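Local coordinates for protein ferritin (Ulva pertusa, PDB 3VNX) that probably oxidises ferrous iron and stores it as ferric mineral inside a shell of 24 subunits, at residues 56-61 with 132-137; 70-75 with 190-195; 119-124 with 182-187; 126-131 with 174-179. One frame throughout, in Å; residues are numbered along the deposited sequence. Where two conformers were deposited one is given.

Contact 1 (56-61 with 132-137); sequences YVYHAL and LSLEKL
Tyr58 bonds Glu135 across two antiparallel helices of the ferritin four-helix bundle, whose local axes stay 12.5 Å apart, a wide spacing that these two side chains bridge with their length. The phenol OH donates to Glu135 OE2 at 2.6 Å, a short bond. It reaches the carboxylate oxygen on its anti side, 22° out of the carboxylate plane. Ring and carboxylate lie nearly flat with one another, their planes 18° apart, and Glu135 OE2 comes at the ring edge, 3.4 Å from Tyr58 CE2. Tyr58 carries its ring anti to the carbonyl carbon, which aims it at helix 123-151, while Glu135 folds at chi2 (-63°) and turns its carboxylate back toward the phenol. With Glu135 OE1 taken by Gln169 NE2, both oxygens are held and the carboxylate has little freedom to rotate. Next to this bond Val57 CG1 makes an apolar contact with Leu134 CD1 at 4.0 Å; Leu134 CB flanks the phenol oxygen. A phenylalanine in place of Tyr58 would probably leave Glu135 OE2 without its donor and the carboxylate freer to turn. A calcium ion is bound about 5 Å from the Glu135 side chain, consistent with a position near the ferroxidase centre of the family. The pair sits inside the bundle: Tyr58 also packs on Ala82 and Glu86 of helix 73-99, Glu135 packs on His176 of helix 155-201, and Val57 and Leu134 are covered by Phe12 and Val15 of a second subunit.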
loop_
_atom_site.group_PDB
_atom_site.type_symbol
_atom_site.label_atom_id
_atom_site.label_comp_id
_atom_site.label_asym_id
_atom_site.label_seq_id
_atom_site.Cartn_x
_atom_site.Cartn_y
_atom_site.Cartn_z
ATOM N N TYR A 56 47.212 -11.705 16.433
ATOM C CA TYR A 56 47.766 -12.951 15.901
ATOM C C TYR A 56 47.599 -14.071 16.934
ATOM O O TYR A 56 47.226 -15.206 16.608
ATOM C CB TYR A 56 49.240 -12.730 15.576
ATOM C CG TYR A 56 49.866 -13.607 14.496
ATOM C CD1 TYR A 56 49.263 -13.771 13.257
ATOM C CD2 TYR A 56 51.103 -14.215 14.710
ATOM C CE1 TYR A 56 49.868 -14.548 12.265
ATOM C CE2 TYR A 56 51.712 -14.994 13.736
ATOM C CZ TYR A 56 51.100 -15.155 12.514
ATOM O OH TYR A 56 51.711 -15.930 11.548
ATOM N N VAL A 57 47.869 -13.736 18.187
ATOM C CA VAL A 57 47.684 -14.673 19.282
ATOM C C VAL A 57 46.235 -15.106 19.357
ATOM O O VAL A 57 45.940 -16.295 19.504
ATOM C CB VAL A 57 48.052 -14.035 20.613
ATOM C CG1 VAL A 57 47.686 -14.967 21.753
ATOM C CG2 VAL A 57 49.529 -13.682 20.634
ATOM N N TYR A 58 45.323 -14.140 19.263
ATOM C CA TYR A 58 43.904 -14.472 19.294
ATOM C C TYR A 58 43.516 -15.389 18.144
ATOM O O TYR A 58 42.664 -16.272 18.301
ATOM C CB TYR A 58 43.033 -13.221 19.320
ATOM C CG TYR A 58 42.945 -12.636 20.713
ATOM C CD1 TYR A 58 43.166 -13.440 21.824
ATOM C CD2 TYR A 58 42.651 -11.292 20.922
ATOM C CE1 TYR A 58 43.097 -12.929 23.108
ATOM C CE2 TYR A 58 42.581 -10.768 22.210
ATOM C CZ TYR A 58 42.805 -11.597 23.306
ATOM O OH TYR A 58 42.747 -11.110 24.605
ATOM N N HIS A 59 44.156 -15.189 16.991
ATOM C CA HIS A 59 43.888 -16.036 15.844
ATOM C C HIS A 59 44.358 -17.467 16.127
ATOM O O HIS A 59 43.710 -18.439 15.719
ATOM C CB HIS A 59 44.547 -15.483 14.583
ATOM C CG HIS A 59 43.813 -15.839 13.332
ATOM N ND1 HIS A 59 44.131 -15.300 12.101
ATOM C CD2 HIS A 59 42.761 -16.664 13.118
ATOM C CE1 HIS A 59 43.313 -15.789 11.186
ATOM N NE2 HIS A 59 42.474 -16.624 11.777
ATOM N N ALA A 60 45.474 -17.599 16.842
ATOM C CA ALA A 60 45.955 -18.931 17.213
ATOM C C ALA A 60 44.961 -19.625 18.166
ATOM O O ALA A 60 44.668 -20.826 18.026
ATOM C CB ALA A 60 47.359 -18.857 17.819
ATOM N N LEU A 61 44.421 -18.859 19.114
ATOM C CA LEU A 61 43.445 -19.396 20.048
ATOM C C LEU A 61 42.240 -19.913 19.296
ATOM O O LEU A 61 41.679 -20.973 19.611
ATOM C CB LEU A 61 43.023 -18.321 21.037
ATOM C CG LEU A 61 44.040 -18.185 22.171
ATOM C CD1 LEU A 61 43.868 -16.867 22.936
ATOM C CD2 LEU A 61 43.921 -19.386 23.098
ATOM N N LEU A 132 42.178 -12.616 29.519
ATOM C CA LEU A 132 42.042 -11.571 30.517
ATOM C C LEU A 132 43.409 -10.968 30.820
ATOM O O LEU A 132 43.585 -9.748 30.785
ATOM C CB LEU A 132 41.422 -12.144 31.795
ATOM C CG LEU A 132 41.410 -11.236 33.028
ATOM C CD1 LEU A 132 40.727 -9.902 32.744
ATOM C CD2 LEU A 132 40.743 -11.953 34.205
ATOM N N SER A 133 44.373 -11.840 31.100
ATOM C CA SER A 133 45.730 -11.430 31.464
ATOM C C SER A 133 46.324 -10.565 30.365
ATOM O O SER A 133 46.939 -9.520 30.636
ATOM C CB SER A 133 46.617 -12.659 31.714
ATOM O OG SER A 133 46.121 -13.442 32.798
ATOM N N LEU A 134 46.123 -11.003 29.123
ATOM C CA LEU A 134 46.579 -10.238 27.964
ATOM C C LEU A 134 45.897 -8.871 27.889
ATOM O O LEU A 134 46.528 -7.870 27.556
ATOM C CB LEU A 134 46.352 -11.030 26.674
ATOM C CG LEU A 134 47.348 -12.166 26.411
ATOM C CD1 LEU A 134 47.025 -12.920 25.126
ATOM C CD2 LEU A 134 48.761 -11.618 26.358
ATOM N N GLU A 135 44.609 -8.830 28.215
ATOM C CA GLU A 135 43.865 -7.584 28.149
ATOM C C GLU A 135 44.321 -6.612 29.233
ATOM O O GLU A 135 44.498 -5.417 28.970
ATOM C CB GLU A 135 42.370 -7.859 28.247
ATOM C CG GLU A 135 41.818 -8.670 27.087
ATOM C CD GLU A 135 41.959 -7.935 25.773
ATOM O OE1 GLU A 135 42.066 -6.691 25.808
ATOM O OE2 GLU A 135 41.968 -8.589 24.711
ATOM N N LYS A 136 44.524 -7.120 30.449
ATOM C CA LYS A 136 45.088 -6.293 31.536
ATOM C C LYS A 136 46.463 -5.752 31.143
ATOM O O LYS A 136 46.745 -4.557 31.303
ATOM C CB LYS A 136 45.179 -7.079 32.849
ATOM C CG LYS A 136 43.804 -7.524 33.385
ATOM C CD LYS A 136 43.905 -8.508 34.551
ATOM C CE LYS A 136 44.141 -7.797 35.876
ATOM N NZ LYS A 136 44.296 -8.733 37.037
ATOM N N LEU A 137 47.306 -6.635 30.605
ATOM C CA LEU A 137 48.604 -6.222 30.100
ATOM C C LEU A 137 48.421 -5.068 29.113
ATOM O O LEU A 137 49.082 -4.027 29.233
ATOM C CB LEU A 137 49.308 -7.391 29.405
ATOM C CG LEU A 137 50.841 -7.378 29.422
ATOM C CD1 LEU A 137 51.415 -8.250 28.313
ATOM C CD2 LEU A 137 51.409 -5.970 29.351
#

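Contact 2 (70-75 with 190-195); sequences VGLPGF and VGVYLL
Leu72 and Phe75 press on Val192 where the turn leading into helix 73-99 meets helix 155-201 past Gly187, the part that corresponds to the short C-terminal helix following the four-helix bundle in ferritins. The apolar contacts come first. Leu72 straddles one methyl with its whole fork: CD1 and CD2 each lie 3.8 Å from Val192 CG1, the two side chains crossing at about a right angle. The same methyl is 4.2 Å from Phe75 CE2, so one valine branch, swung opposite its own backbone N (chi1 174°), serves both partners. Next come aromatic contacts. Phe75 points the rim of its ring at the helix backbone, with Val192 O at the edge and in the ring plane; its CE2 also nears the backbone of Leu195, 4.1 Å from Leu195 C, and the ring meets that of Phe65 at about 25° between planes. Polar bonds come from Asp196, one residue past 190-195, which accepts from Phe75 N and, weakly, from Gly74 N at the start of helix 73-99, where Leu72 holds the N-cap position. Gly71, with a positive phi of 55°, makes the turn before it. A neighbouring subunit also bonds here: its Glu198 meets Tyr193 OH and its Arg185 meets Val70 O, so this end of the fold belongs to a subunit interface as well. At the edge contact itself, Phe75 CE2 stands 3.9 Å from Val192 O.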
loop_
_atom_site.group_PDB
_atom_site.type_symbol
_atom_site.label_atom_id
_atom_site.label_comp_id
_atom_site.label_asym_id
_atom_site.label_seq_id
_atom_site.Cartn_x
_atom_site.Cartn_y
_atom_site.Cartn_z
ATOM N N VAL A 70 38.535 -30.653 20.193
ATOM C CA VAL A 70 38.252 -29.619 21.180
ATOM C C VAL A 70 36.753 -29.269 21.149
ATOM O O VAL A 70 36.111 -29.155 22.203
ATOM C CB VAL A 70 39.149 -28.387 20.974
ATOM C CG1 VAL A 70 38.823 -27.289 21.993
ATOM C CG2 VAL A 70 40.615 -28.793 21.076
ATOM N N GLY A 71 36.191 -29.153 19.947
ATOM C CA GLY A 71 34.750 -29.023 19.783
ATOM C C GLY A 71 34.150 -27.876 20.585
ATOM O O GLY A 71 33.199 -28.072 21.325
ATOM N N LEU A 72 34.719 -26.678 20.445
ATOM C CA LEU A 72 34.215 -25.486 21.125
ATOM C C LEU A 72 34.146 -24.318 20.135
ATOM O O LEU A 72 34.863 -23.322 20.278
ATOM C CB LEU A 72 35.104 -25.126 22.321
ATOM C CG LEU A 72 34.941 -25.993 23.574
ATOM C CD1 LEU A 72 35.955 -25.579 24.659
ATOM C CD2 LEU A 72 33.504 -25.927 24.091
ATOM N N PRO A 73 33.275 -24.451 19.122
ATOM C CA PRO A 73 33.195 -23.524 17.984
ATOM C C PRO A 73 32.715 -22.122 18.384
ATOM O O PRO A 73 33.039 -21.161 17.679
ATOM C CB PRO A 73 32.215 -24.216 17.013
ATOM C CG PRO A 73 31.406 -25.168 17.877
ATOM C CD PRO A 73 32.286 -25.549 19.040
ATOM N N GLY A 74 31.988 -22.010 19.496
ATOM C CA GLY A 74 31.656 -20.715 20.072
ATOM C C GLY A 74 32.904 -19.973 20.543
ATOM O O GLY A 74 33.084 -18.789 20.252
ATOM N N PHE A 75 33.776 -20.662 21.273
ATOM C CA PHE A 75 35.036 -20.061 21.703
ATOM C C PHE A 75 35.843 -19.705 20.449
ATOM O O PHE A 75 36.478 -18.633 20.371
ATOM C CB PHE A 75 35.828 -21.026 22.610
ATOM C CG PHE A 75 35.338 -21.069 24.047
ATOM C CD1 PHE A 75 36.008 -20.370 25.046
ATOM C CD2 PHE A 75 34.218 -21.805 24.396
ATOM C CE1 PHE A 75 35.569 -20.402 26.345
ATOM C CE2 PHE A 75 33.770 -21.842 25.697
ATOM C CZ PHE A 75 34.441 -21.136 26.672
ATOM N N VAL A 190 29.411 -29.542 31.267
ATOM C CA VAL A 190 28.221 -28.794 30.868
ATOM C C VAL A 190 28.409 -27.260 30.930
ATOM O O VAL A 190 28.046 -26.557 29.987
ATOM C CB VAL A 190 26.991 -29.239 31.664
ATOM C CG1 VAL A 190 25.844 -28.248 31.457
ATOM C CG2 VAL A 190 26.598 -30.685 31.263
ATOM N N GLY A 191 28.987 -26.757 32.020
ATOM C CA GLY A 191 29.310 -25.338 32.140
ATOM C C GLY A 191 30.069 -24.753 30.948
ATOM O O GLY A 191 29.720 -23.688 30.439
ATOM N N VAL A 192 31.113 -25.444 30.503
ATOM C CA VAL A 192 31.882 -25.010 29.340
ATOM C C VAL A 192 31.035 -25.090 28.065
ATOM O O VAL A 192 31.065 -24.194 27.215
ATOM C CB VAL A 192 33.193 -25.836 29.185
ATOM C CG1 VAL A 192 33.912 -25.477 27.888
ATOM C CG2 VAL A 192 34.128 -25.644 30.427
ATOM N N TYR A 193 30.256 -26.154 27.937
ATOM C CA TYR A 193 29.405 -26.278 26.761
ATOM C C TYR A 193 28.390 -25.134 26.683
ATOM O O TYR A 193 28.134 -24.596 25.600
ATOM C CB TYR A 193 28.708 -27.640 26.747
ATOM C CG TYR A 193 27.577 -27.781 25.749
ATOM C CD1 TYR A 193 26.267 -27.497 26.119
ATOM C CD2 TYR A 193 27.814 -28.216 24.445
ATOM C CE1 TYR A 193 25.221 -27.634 25.224
ATOM C CE2 TYR A 193 26.770 -28.354 23.533
ATOM C CZ TYR A 193 25.472 -28.060 23.934
ATOM O OH TYR A 193 24.413 -28.190 23.064
ATOM N N LEU A 194 27.823 -24.769 27.832
ATOM C CA LEU A 194 26.845 -23.691 27.915
ATOM C C LEU A 194 27.475 -22.363 27.564
ATOM O O LEU A 194 26.916 -21.596 26.776
ATOM C CB LEU A 194 26.233 -23.612 29.312
ATOM C CG LEU A 194 25.262 -24.748 29.638
ATOM C CD1 LEU A 194 24.724 -24.601 31.037
ATOM C CD2 LEU A 194 24.103 -24.829 28.623
ATOM N N LEU A 195 28.645 -22.094 28.140
ATOM C CA LEU A 195 29.351 -20.849 27.876
ATOM C C LEU A 195 29.834 -20.778 26.430
ATOM O O LEU A 195 29.845 -19.711 25.826
ATOM C CB LEU A 195 30.513 -20.667 28.852
ATOM C CG LEU A 195 30.315 -19.440 29.744
ATOM C CD1 LEU A 195 30.973 -19.633 31.099
ATOM C CD2 LEU A 195 30.827 -18.190 29.051
#

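Contact 3 (119-124 with 182-187); sequences DDKGEA and QLRRVG
Lys121 NZ and Arg184 NH2 grip the same oxygen, each making a salt bridge to Glu129 OE2. The site lies where helix 123-151 begins beside the later part of helix 155-201, at one end of the ferritin four-helix bundle. Drawn onto one carboxylate, the two cations come within 3.5 Å of each other, Lys121 NZ to Arg184 NH2, and the shared anion probably offsets their charge. Their shapes differ: Lys121 runs straight and then bends at chi4 (-77°) to turn its amine toward the site, whereas Arg184 stays extended from CG to NE. A second subunit joins the cluster, its Thr23 O taking a bond from Lys121 NZ and its Ala25 O one from Arg184 NH1, so the charges also tie neighbouring chains. Gly122, with a positive phi of 90°, stands at the N-cap position of helix 123-151. Beside it, Glu123 OE1 takes a weak bond from Ala124 N, at 2.8 Å. Apolar packing completes the contact one step on, where Ala124 turns its methyl toward helix 155-201 and faces Leu183. The leucine tip meets backbone as well as methyl: Leu183 CD1 is 4.1 Å from Ala124 CB, 3.8 Å from Ala124 C and 3.9 Å from Ala124 O.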
loop_
_atom_site.group_PDB
_atom_site.type_symbol
_atom_site.label_atom_id
_atom_site.label_comp_id
_atom_site.label_asym_id
_atom_site.label_seq_id
_atom_site.Cartn_x
_atom_site.Cartn_y
_atom_site.Cartn_z
ATOM N N ASP A 119 45.182 -29.162 32.302
ATOM C CA ASP A 119 44.500 -30.185 33.082
ATOM C C ASP A 119 43.911 -29.621 34.362
ATOM O O ASP A 119 42.855 -30.056 34.806
ATOM C CB ASP A 119 45.453 -31.342 33.395
ATOM C CG ASP A 119 45.851 -32.122 32.153
ATOM O OD1 ASP A 119 45.067 -32.138 31.171
ATOM O OD2 ASP A 119 46.948 -32.719 32.163
ATOM N N ASP A 120 44.596 -28.650 34.948
ATOM C CA ASP A 120 44.112 -28.034 36.175
ATOM C C ASP A 120 42.827 -27.274 35.897
ATOM O O ASP A 120 41.768 -27.591 36.444
ATOM C CB ASP A 120 45.153 -27.072 36.751
ATOM C CG ASP A 120 44.602 -26.230 37.897
ATOM O OD1 ASP A 120 43.701 -26.721 38.622
ATOM O OD2 ASP A 120 45.077 -25.079 38.071
ATOM N N LYS A 121 42.925 -26.275 35.029
ATOM C CA LYS A 121 41.819 -25.356 34.834
ATOM C C LYS A 121 40.824 -25.743 33.726
ATOM O O LYS A 121 39.653 -25.341 33.762
ATOM C CB LYS A 121 42.362 -23.934 34.681
ATOM C CG LYS A 121 42.695 -23.326 36.044
ATOM C CD LYS A 121 43.343 -21.975 35.940
ATOM C CE LYS A 121 43.768 -21.458 37.313
ATOM N NZ LYS A 121 42.647 -20.919 38.139
ATOM N N GLY A 122 41.274 -26.565 32.780
ATOM C CA GLY A 122 40.498 -26.845 31.584
ATOM C C GLY A 122 40.906 -25.807 30.561
ATOM O O GLY A 122 41.250 -24.684 30.949
ATOM N N GLU A 123 40.911 -26.161 29.273
ATOM C CA GLU A 123 41.356 -25.207 28.246
ATOM C C GLU A 123 40.458 -23.962 28.146
ATOM O O GLU A 123 40.942 -22.853 27.890
ATOM C CB GLU A 123 41.512 -25.853 26.863
ATOM C CG GLU A 123 41.199 -27.343 26.789
ATOM C CD GLU A 123 39.711 -27.634 26.816
ATOM O OE1 GLU A 123 38.932 -26.717 27.162
ATOM O OE2 GLU A 123 39.323 -28.780 26.499
ATOM N N ALA A 124 39.155 -24.140 28.334
ATOM C CA ALA A 124 38.255 -23.001 28.256
ATOM C C ALA A 124 38.728 -21.955 29.248
ATOM O O ALA A 124 39.188 -20.864 28.864
ATOM C CB ALA A 124 36.817 -23.419 28.555
ATOM N N GLN A 182 32.622 -16.604 35.323
ATOM C CA GLN A 182 31.598 -17.565 34.930
ATOM C C GLN A 182 32.151 -18.991 34.776
ATOM O O GLN A 182 31.549 -19.966 35.255
ATOM C CB GLN A 182 30.923 -17.117 33.636
ATOM C CG GLN A 182 29.984 -15.950 33.827
ATOM C CD GLN A 182 29.381 -15.471 32.521
ATOM O OE1 GLN A 182 28.207 -15.103 32.471
ATOM N NE2 GLN A 182 30.181 -15.478 31.454
ATOM N N LEU A 183 33.288 -19.116 34.100
ATOM C CA LEU A 183 33.874 -20.433 33.873
ATOM C C LEU A 183 34.241 -21.087 35.210
ATOM O O LEU A 183 33.995 -22.279 35.426
ATOM C CB LEU A 183 35.075 -20.326 32.934
ATOM C CG LEU A 183 34.657 -20.181 31.466
ATOM C CD1 LEU A 183 35.846 -19.933 30.540
ATOM C CD2 LEU A 183 33.896 -21.428 31.046
ATOM N N ARG A 184 34.800 -20.282 36.109
ATOM C CA ARG A 184 35.078 -20.716 37.468
ATOM C C ARG A 184 33.807 -21.168 38.185
ATOM O O ARG A 184 33.819 -22.173 38.885
ATOM C CB ARG A 184 35.768 -19.601 38.263
ATOM C CG ARG A 184 37.172 -19.266 37.763
ATOM C CD ARG A 184 37.872 -18.255 38.663
ATOM N NE ARG A 184 39.317 -18.182 38.419
ATOM C CZ ARG A 184 40.202 -17.729 39.306
ATOM N NH1 ARG A 184 39.798 -17.311 40.501
ATOM N NH2 ARG A 184 41.491 -17.690 38.999
ATOM N N ARG A 185 32.712 -20.441 37.998
ATOM C CA ARG A 185 31.464 -20.786 38.667
ATOM C C ARG A 185 30.877 -22.121 38.184
ATOM O O ARG A 185 30.485 -22.949 38.996
ATOM C CB ARG A 185 30.431 -19.658 38.509
ATOM C CG ARG A 185 29.061 -19.962 39.132
ATOM C CD ARG A 185 28.097 -18.764 39.021
ATOM N NE ARG A 185 28.689 -17.526 39.518
ATOM C CZ ARG A 185 28.679 -17.167 40.797
ATOM N NH1 ARG A 185 28.093 -17.939 41.703
ATOM N NH2 ARG A 185 29.243 -16.031 41.172
ATOM N N VAL A 186 30.815 -22.331 36.870
ATOM C CA VAL A 186 30.096 -23.491 36.326
ATOM C C VAL A 186 30.946 -24.751 36.183
ATOM O O VAL A 186 30.400 -25.860 36.047
ATOM C CB VAL A 186 29.484 -23.185 34.956
ATOM C CG1 VAL A 186 28.448 -22.071 35.084
ATOM C CG2 VAL A 186 30.589 -22.817 33.967
ATOM N N GLY A 187 32.271 -24.583 36.196
ATOM C CA GLY A 187 33.180 -25.719 36.097
ATOM C C GLY A 187 33.161 -26.434 34.749
ATOM O O GLY A 187 32.426 -26.062 33.824
#

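Contact 4 (126-131 with 174-179); sequences YAMELA and KEHAVY
Met128 is the first residue of 126-131 to reach across, meeting Tyr179 between two neighbouring antiparallel helices of the ferritin four-helix bundle, whose axes, taken over these short segments, pass 9.1 Å apart at a crossing angle of -157°. Its side chain leaves beside the backbone N and bends twice, at chi2 (-50°) and chi3 (-68°), which curls the terminal methyl onto the tyrosine. There Met128 CE touches Tyr179 CD2 at 3.5 Å and also lies 3.8 Å from Tyr179 CB, its approach to the ring slanting. The methyl thus covers the near side of the tyrosine, while the phenol end leads away from helix 123-151, toward Glu175 OE2, a bond of some doubt because Glu175 has two conformers. One face of the ring has Glu175 O above its rim, and Phe78 meets the ring with planes nearly perpendicular. An alanine at Tyr179 would probably open a gap beside Met128 CE and Phe78 and leave the methyl less firmly placed. The backbone of Met128 takes part as well: a water donates to Met128 O at 2.9 Å and to His176 O at 3.2 Å, and also bonds His176 ND1 at 2.7 Å, so three protein atoms on two helices hold it, which probably helps set the turn of the imidazole. Farther along, Ala131 turns its methyl to the same imidazole and also packs against Tyr58 of helix 38-66. That methyl approaches obliquely, with Ala131 CB 3.7 Å from His176 ND1 and 3.9 Å from His176 CE1.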
loop_
_atom_site.group_PDB
_atom_site.type_symbol
_atom_site.label_atom_id
_atom_site.label_comp_id
_atom_site.label_asym_id
_atom_site.label_seq_id
_atom_site.Cartn_x
_atom_site.Cartn_y
_atom_site.Cartn_z
ATOM N N TYR A 126 41.272 -21.714 31.123
ATOM C CA TYR A 126 42.656 -21.299 30.957
ATOM C C TYR A 126 42.786 -20.234 29.871
ATOM O O TYR A 126 43.350 -19.166 30.114
ATOM C CB TYR A 126 43.554 -22.490 30.652
ATOM C CG TYR A 126 44.945 -22.071 30.242
ATOM C CD1 TYR A 126 45.449 -22.395 28.983
ATOM C CD2 TYR A 126 45.751 -21.326 31.101
ATOM C CE1 TYR A 126 46.727 -22.004 28.599
ATOM C CE2 TYR A 126 47.029 -20.931 30.728
ATOM C CZ TYR A 126 47.510 -21.275 29.476
ATOM O OH TYR A 126 48.772 -20.887 29.097
ATOM N N ALA A 127 42.262 -20.526 28.681
ATOM C CA ALA A 127 42.268 -19.568 27.585
ATOM C C ALA A 127 41.653 -18.227 27.987
ATOM O O ALA A 127 42.164 -17.158 27.607
ATOM C CB ALA A 127 41.549 -20.138 26.368
ATOM N N MET A 128 40.567 -18.267 28.756
ATOM C CA MET A 128 39.921 -17.016 29.161
ATOM C C MET A 128 40.759 -16.277 30.211
ATOM O O MET A 128 40.808 -15.038 30.247
ATOM C CB MET A 128 38.479 -17.259 29.625
ATOM C CG MET A 128 37.618 -17.918 28.535
ATOM S SD MET A 128 37.738 -17.059 26.930
ATOM C CE MET A 128 36.915 -15.511 27.339
ATOM N N GLU A 129 41.449 -17.042 31.049
ATOM C CA GLU A 129 42.376 -16.434 31.995
ATOM C C GLU A 129 43.579 -15.840 31.258
ATOM O O GLU A 129 44.073 -14.781 31.618
ATOM C CB GLU A 129 42.814 -17.445 33.057
ATOM C CG GLU A 129 41.725 -17.798 34.073
ATOM C CD GLU A 129 42.232 -18.700 35.191
ATOM O OE1 GLU A 129 43.359 -19.236 35.073
ATOM O OE2 GLU A 129 41.503 -18.869 36.192
ATOM N N LEU A 130 44.036 -16.521 30.216
ATOM C CA LEU A 130 45.128 -16.018 29.390
ATOM C C LEU A 130 44.695 -14.714 28.730
ATOM O O LEU A 130 45.397 -13.705 28.795
ATOM C CB LEU A 130 45.488 -17.044 28.315
ATOM C CG LEU A 130 46.898 -17.067 27.724
ATOM C CD1 LEU A 130 46.821 -17.404 26.255
ATOM C CD2 LEU A 130 47.647 -15.762 27.924
ATOM N N ALA A 131 43.520 -14.755 28.101
ATOM C CA ALA A 131 42.940 -13.591 27.430
ATOM C C ALA A 131 42.798 -12.392 28.366
ATOM O O ALA A 131 43.235 -11.289 28.046
ATOM C CB ALA A 131 41.581 -13.950 26.806
ATOM N N LYS A 174 36.859 -5.627 31.972
ATOM C CA LYS A 174 35.717 -6.045 32.788
ATOM C C LYS A 174 34.971 -7.226 32.148
ATOM O O LYS A 174 34.649 -8.209 32.834
ATOM C CB LYS A 174 34.765 -4.866 33.042
ATOM C CG LYS A 174 33.360 -5.253 33.525
ATOM C CD LYS A 174 33.308 -5.537 35.008
ATOM C CE LYS A 174 31.933 -6.058 35.419
ATOM N NZ LYS A 174 31.029 -4.971 35.850
ATOM N N GLU A 175 34.724 -7.136 30.838
ATOM C CA GLU A 175 34.053 -8.209 30.099
ATOM C C GLU A 175 34.801 -9.532 30.218
ATOM O O GLU A 175 34.191 -10.604 30.364
ATOM C CB GLU A 175 33.910 -7.835 28.618
ATOM C CG GLU A 175 33.495 -8.986 27.701
ATOM C CD GLU A 175 33.654 -8.636 26.227
ATOM O OE1 GLU A 175 34.385 -7.667 25.932
ATOM O OE2 GLU A 175 33.058 -9.328 25.366
ATOM N N HIS A 176 36.131 -9.475 30.142
ATOM C CA HIS A 176 36.907 -10.712 30.262
ATOM C C HIS A 176 36.937 -11.223 31.698
ATOM O O HIS A 176 36.937 -12.432 31.933
ATOM C CB HIS A 176 38.316 -10.554 29.719
ATOM C CG HIS A 176 38.385 -10.549 28.223
ATOM N ND1 HIS A 176 38.773 -11.651 27.494
ATOM C CD2 HIS A 176 38.111 -9.577 27.324
ATOM C CE1 HIS A 176 38.740 -11.356 26.205
ATOM N NE2 HIS A 176 38.340 -10.105 26.076
ATOM N N ALA A 177 36.932 -10.309 32.660
ATOM C CA ALA A 177 36.894 -10.721 34.063
ATOM C C ALA A 177 35.648 -11.569 34.311
ATOM O O ALA A 177 35.730 -12.656 34.902
ATOM C CB ALA A 177 36.949 -9.512 35.001
ATOM N N VAL A 178 34.504 -11.087 33.820
ATOM C CA VAL A 178 33.229 -11.795 33.969
ATOM C C VAL A 178 33.220 -13.216 33.380
ATOM O O VAL A 178 32.768 -14.157 34.042
ATOM C CB VAL A 178 32.082 -10.978 33.374
ATOM C CG1 VAL A 178 30.770 -11.782 33.402
ATOM C CG2 VAL A 178 31.950 -9.676 34.135
ATOM N N TYR A 179 33.721 -13.369 32.152
ATOM C CA TYR A 179 33.877 -14.701 31.548
ATOM C C TYR A 179 34.645 -15.656 32.441
ATOM O O TYR A 179 34.279 -16.833 32.579
ATOM C CB TYR A 179 34.651 -14.628 30.233
ATOM C CG TYR A 179 33.941 -13.897 29.133
ATOM C CD1 TYR A 179 32.571 -14.068 28.918
ATOM C CD2 TYR A 179 34.647 -13.051 28.287
ATOM C CE1 TYR A 179 31.924 -13.392 27.902
ATOM C CE2 TYR A 179 34.013 -12.378 27.263
ATOM C CZ TYR A 179 32.656 -12.549 27.074
ATOM O OH TYR A 179 32.050 -11.869 26.046
HETATM O O HOH W 1 38.460 -13.589 29.393
#

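In the fold
Contacts 1 and 4 lie deepest, their centres 10 Å apart and joined along helix 123-151; in both the touching residues are buried, yet contact 1 spans its wider gap with a direct hydrogen bond, whereas contact 4 packs closely and uses a water. Contacts 3 and 4 hold the same pair of helices, 123-151 and 155-201, but contact 3 is only partly buried and adds charged groups to its apolar packing, anchored on a glutamate from 126-131. Contact 2, also buried, binds helix 73-99 to helix 155-201 through apolar and aromatic groups and packs on contact 3, their centres 11 Å apart and each about 26 Å from the chain centre. All four contacts touch neighbouring chains.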